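Local coordinates for protein aspartate-semialdehyde dehydrogenase (Thermus thermophilus, PDB 2YV3) that probably catalyses the NADPH-dependent reductive dephosphorylation of L-aspartyl-4-phosphate to L-aspartate-semialdehyde, a shared step in lysine, methionine and threonine biosynthesis, at residues A[132-141]-A[254-265]. Numbering follows the deposited sequence.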
loop_
_atom_site.group_PDB
_atom_site.type_symbol
_atom_site.label_atom_id
_atom_site.label_comp_id
_atom_site.label_asym_id
_atom_site.label_seq_id
_atom_site.Cartn_x
_atom_site.Cartn_y
_atom_site.Cartn_z
ATOM N N MET A 132 10.949 7.228 -13.714
ATOM C CA MET A 132 12.152 7.849 -13.219
ATOM C C MET A 132 13.084 6.798 -12.628
ATOM O O MET A 132 14.302 6.963 -12.596
ATOM C CB MET A 132 11.790 8.882 -12.158
ATOM C CG MET A 132 12.882 9.889 -11.922
ATOM S SD MET A 132 12.936 11.161 -13.186
ATOM C CE MET A 132 12.038 10.406 -14.623
ATOM N N ALA A 133 12.503 5.713 -12.149
ATOM C CA ALA A 133 13.303 4.661 -11.580
ATOM C C ALA A 133 13.357 3.496 -12.558
ATOM O O ALA A 133 14.421 2.901 -12.767
ATOM C CB ALA A 133 12.712 4.214 -10.246
ATOM N N LEU A 134 12.225 3.186 -13.180
ATOM C CA LEU A 134 12.173 2.056 -14.105
ATOM C C LEU A 134 12.805 2.323 -15.460
ATOM O O LEU A 134 12.982 1.411 -16.259
ATOM C CB LEU A 134 10.731 1.573 -14.310
ATOM C CG LEU A 134 10.660 0.123 -14.807
ATOM C CD1 LEU A 134 10.987 -0.810 -13.629
ATOM C CD2 LEU A 134 9.287 -0.185 -15.388
ATOM N N TRP A 135 13.147 3.571 -15.732
ATOM C CA TRP A 135 13.776 3.863 -17.002
ATOM C C TRP A 135 15.149 3.191 -17.102
ATOM O O TRP A 135 15.405 2.396 -18.011
ATOM C CB TRP A 135 13.952 5.367 -17.214
ATOM C CG TRP A 135 14.673 5.557 -18.476
ATOM C CD1 TRP A 135 15.793 6.300 -18.685
ATOM C CD2 TRP A 135 14.417 4.858 -19.692
ATOM N NE1 TRP A 135 16.261 6.093 -19.959
ATOM C CE2 TRP A 135 15.431 5.212 -20.598
ATOM C CE3 TRP A 135 13.426 3.963 -20.101
ATOM C CZ2 TRP A 135 15.489 4.704 -21.888
ATOM C CZ3 TRP A 135 13.477 3.462 -21.374
ATOM C CH2 TRP A 135 14.505 3.832 -22.260
ATOM N N PRO A 136 16.060 3.511 -16.159
ATOM C CA PRO A 136 17.399 2.915 -16.176
ATOM C C PRO A 136 17.483 1.387 -16.003
ATOM O O PRO A 136 18.427 0.763 -16.477
ATOM C CB PRO A 136 18.135 3.694 -15.082
ATOM C CG PRO A 136 17.035 4.077 -14.138
ATOM C CD PRO A 136 15.929 4.483 -15.055
ATOM N N LEU A 137 16.507 0.775 -15.344
ATOM C CA LEU A 137 16.536 -0.680 -15.158
ATOM C C LEU A 137 16.236 -1.322 -16.499
ATOM O O LEU A 137 16.861 -2.295 -16.911
ATOM C CB LEU A 137 15.489 -1.114 -14.128
ATOM C CG LEU A 137 15.689 -0.702 -12.657
ATOM C CD1 LEU A 137 16.361 0.674 -12.552
ATOM C CD2 LEU A 137 14.325 -0.689 -11.948
ATOM N N HIS A 138 15.253 -0.755 -17.175
ATOM C CA HIS A 138 14.860 -1.223 -18.480
ATOM C C HIS A 138 16.077 -1.166 -19.400
ATOM O O HIS A 138 16.602 -2.189 -19.803
ATOM C CB HIS A 138 13.739 -0.334 -19.010
ATOM C CG HIS A 138 13.403 -0.568 -20.445
ATOM N ND1 HIS A 138 13.026 -1.801 -20.929
ATOM C CD2 HIS A 138 13.371 0.278 -21.499
ATOM C CE1 HIS A 138 12.776 -1.701 -22.223
ATOM N NE2 HIS A 138 12.977 -0.451 -22.593
ATOM N N ARG A 139 16.538 0.037 -19.704
ATOM C CA ARG A 139 17.685 0.199 -20.587
ATOM C C ARG A 139 18.844 -0.773 -20.307
ATOM O O ARG A 139 19.427 -1.345 -21.231
ATOM C CB ARG A 139 18.171 1.651 -20.533
ATOM C CG ARG A 139 18.536 2.153 -19.145
ATOM C CD ARG A 139 18.400 3.684 -19.013
ATOM N NE ARG A 139 19.347 4.437 -19.828
ATOM C CZ ARG A 139 19.316 4.514 -21.158
ATOM N NH1 ARG A 139 18.375 3.878 -21.844
ATOM N NH2 ARG A 139 20.228 5.236 -21.808
ATOM N N ALA A 140 19.163 -0.975 -19.034
ATOM C CA ALA A 140 20.259 -1.871 -18.647
ATOM C C ALA A 140 19.909 -3.354 -18.625
ATOM O O ALA A 140 20.664 -4.170 -19.141
ATOM C CB ALA A 140 20.814 -1.468 -17.261
ATOM N N PHE A 141 18.759 -3.691 -18.048
ATOM C CA PHE A 141 18.348 -5.079 -17.896
ATOM C C PHE A 141 17.166 -5.598 -18.700
ATOM O O PHE A 141 16.808 -6.767 -18.567
ATOM C CB PHE A 141 18.041 -5.334 -16.429
ATOM C CG PHE A 141 19.121 -4.872 -15.486
ATOM C CD1 PHE A 141 20.424 -5.357 -15.597
ATOM C CD2 PHE A 141 18.816 -3.983 -14.451
ATOM C CE1 PHE A 141 21.400 -4.975 -14.701
ATOM C CE2 PHE A 141 19.793 -3.591 -13.544
ATOM C CZ PHE A 141 21.090 -4.093 -13.671
ATOM N N ALA A 254 23.956 -4.302 -8.931
ATOM C CA ALA A 254 24.213 -3.763 -10.255
ATOM C C ALA A 254 23.134 -2.731 -10.570
ATOM O O ALA A 254 23.362 -1.777 -11.317
ATOM C CB ALA A 254 24.212 -4.880 -11.292
ATOM N N ALA A 255 21.951 -2.920 -9.997
ATOM C CA ALA A 255 20.856 -1.984 -10.220
ATOM C C ALA A 255 21.109 -0.730 -9.400
ATOM O O ALA A 255 20.636 0.350 -9.751
ATOM C CB ALA A 255 19.522 -2.619 -9.823
ATOM N N ARG A 256 21.877 -0.900 -8.319
ATOM C CA ARG A 256 22.245 0.161 -7.393
ATOM C C ARG A 256 23.199 1.158 -8.018
ATOM O O ARG A 256 22.868 2.335 -8.166
ATOM C CB ARG A 256 22.890 -0.443 -6.153
ATOM C CG ARG A 256 22.096 -0.218 -4.877
ATOM C CD ARG A 256 22.406 -1.285 -3.836
ATOM N NE ARG A 256 23.737 -1.143 -3.242
ATOM C CZ ARG A 256 24.434 -2.154 -2.727
ATOM N NH1 ARG A 256 23.932 -3.388 -2.741
ATOM N NH2 ARG A 256 25.617 -1.932 -2.174
ATOM N N GLU A 257 24.396 0.697 -8.366
ATOM C CA GLU A 257 25.385 1.571 -8.990
ATOM C C GLU A 257 24.723 2.235 -10.202
ATOM O O GLU A 257 24.791 3.448 -10.362
ATOM C CB GLU A 257 26.637 0.756 -9.392
ATOM C CG GLU A 257 27.553 0.379 -8.199
ATOM C CD GLU A 257 28.346 -0.929 -8.399
ATOM O OE1 GLU A 257 27.721 -2.014 -8.502
ATOM O OE2 GLU A 257 29.605 -0.876 -8.443
ATOM N N VAL A 258 24.071 1.442 -11.047
ATOM C CA VAL A 258 23.373 1.991 -12.205
ATOM C C VAL A 258 22.371 3.036 -11.725
ATOM O O VAL A 258 22.379 4.178 -12.179
ATOM C CB VAL A 258 22.608 0.892 -12.962
ATOM C CG1 VAL A 258 21.697 1.507 -14.019
ATOM C CG2 VAL A 258 23.611 -0.078 -13.593
ATOM N N LEU A 259 21.494 2.646 -10.808
ATOM C CA LEU A 259 20.533 3.601 -10.277
ATOM C C LEU A 259 21.295 4.777 -9.703
ATOM O O LEU A 259 20.881 5.911 -9.861
ATOM C CB LEU A 259 19.663 2.964 -9.191
ATOM C CG LEU A 259 18.527 2.091 -9.730
ATOM C CD1 LEU A 259 17.931 1.260 -8.606
ATOM C CD2 LEU A 259 17.470 2.978 -10.391
ATOM N N LYS A 260 22.416 4.504 -9.051
ATOM C CA LYS A 260 23.226 5.561 -8.457
ATOM C C LYS A 260 23.717 6.606 -9.458
ATOM O O LYS A 260 24.264 7.640 -9.057
ATOM C CB LYS A 260 24.422 4.962 -7.715
ATOM C CG LYS A 260 24.204 4.742 -6.224
ATOM C CD LYS A 260 24.250 6.053 -5.471
ATOM C CE LYS A 260 24.431 5.846 -3.968
ATOM N NZ LYS A 260 23.286 5.139 -3.292
ATOM N N GLU A 261 23.499 6.355 -10.748
ATOM C CA GLU A 261 23.921 7.286 -11.794
ATOM C C GLU A 261 22.800 8.024 -12.510
ATOM O O GLU A 261 23.003 9.120 -13.028
ATOM C CB GLU A 261 24.755 6.554 -12.834
ATOM C CG GLU A 261 26.108 6.167 -12.318
ATOM C CD GLU A 261 26.752 7.329 -11.620
ATOM O OE1 GLU A 261 26.727 8.443 -12.202
ATOM O OE2 GLU A 261 27.271 7.135 -10.498
ATOM N N ALA A 262 21.618 7.424 -12.546
ATOM C CA ALA A 262 20.474 8.031 -13.215
ATOM C C ALA A 262 20.154 9.431 -12.689
ATOM O O ALA A 262 20.341 9.729 -11.502
ATOM C CB ALA A 262 19.249 7.125 -13.073
ATOM N N PRO A 263 19.670 10.318 -13.577
ATOM C CA PRO A 263 19.341 11.676 -13.133
ATOM C C PRO A 263 18.019 11.722 -12.369
ATOM O O PRO A 263 17.193 10.813 -12.475
ATOM C CB PRO A 263 19.304 12.465 -14.437
ATOM C CG PRO A 263 18.858 11.441 -15.442
ATOM C CD PRO A 263 19.593 10.196 -15.045
ATOM N N GLY A 264 17.843 12.777 -11.588
ATOM C CA GLY A 264 16.628 12.942 -10.819
ATOM C C GLY A 264 16.080 11.691 -10.161
ATOM O O GLY A 264 14.858 11.476 -10.174
ATOM N N VAL A 265 16.953 10.877 -9.571
ATOM C CA VAL A 265 16.506 9.653 -8.922
ATOM C C VAL A 265 17.361 9.292 -7.707
ATOM O O VAL A 265 18.128 8.323 -7.717
ATOM C CB VAL A 265 16.505 8.480 -9.926
ATOM C CG1 VAL A 265 17.866 8.345 -10.533
ATOM C CG2 VAL A 265 16.084 7.178 -9.243
#
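Apolar helix-to-helix packing joins F141, L137 and P136, near the C-terminal end of helix 125-141, to A254, A255, V258 and L259 of helix 252-259, and the chain that follows continues along helix 125-141 as far as M132. The local axes pass 9.9 Å apart at 118°. F141 presents its ring edge to helix 252-259: CE2 lies 3.8 Å from A255 CA and CZ 4.0 Å from A254 CB, while the methyl of A140 sits over one ring face. Its CG stands anti to the carbonyl carbon (chi1 -50°), which turns the ring toward A254 and A255. Shortening F141 to an alanine would probably leave both without the ring edge they pack on and open a gap here. Both helices lie on the mixed, largely antiparallel sheet of the dimerisation domain, an α+β arrangement in which L137 also touches F246 and F305, and A255 touches L303. L259 CD2 meets L137 CD1 and, 3.9 Å away, P136 CG; the L259 and P136 side chains cross at about a right angle. The same P136 CG is 3.9 Å from A262 CB, while V258 CG1 reaches P136 CB. Further on, M132 bends its chain past the G264 carbonyl, and V265 CB approaches M132 O at 3.8 Å.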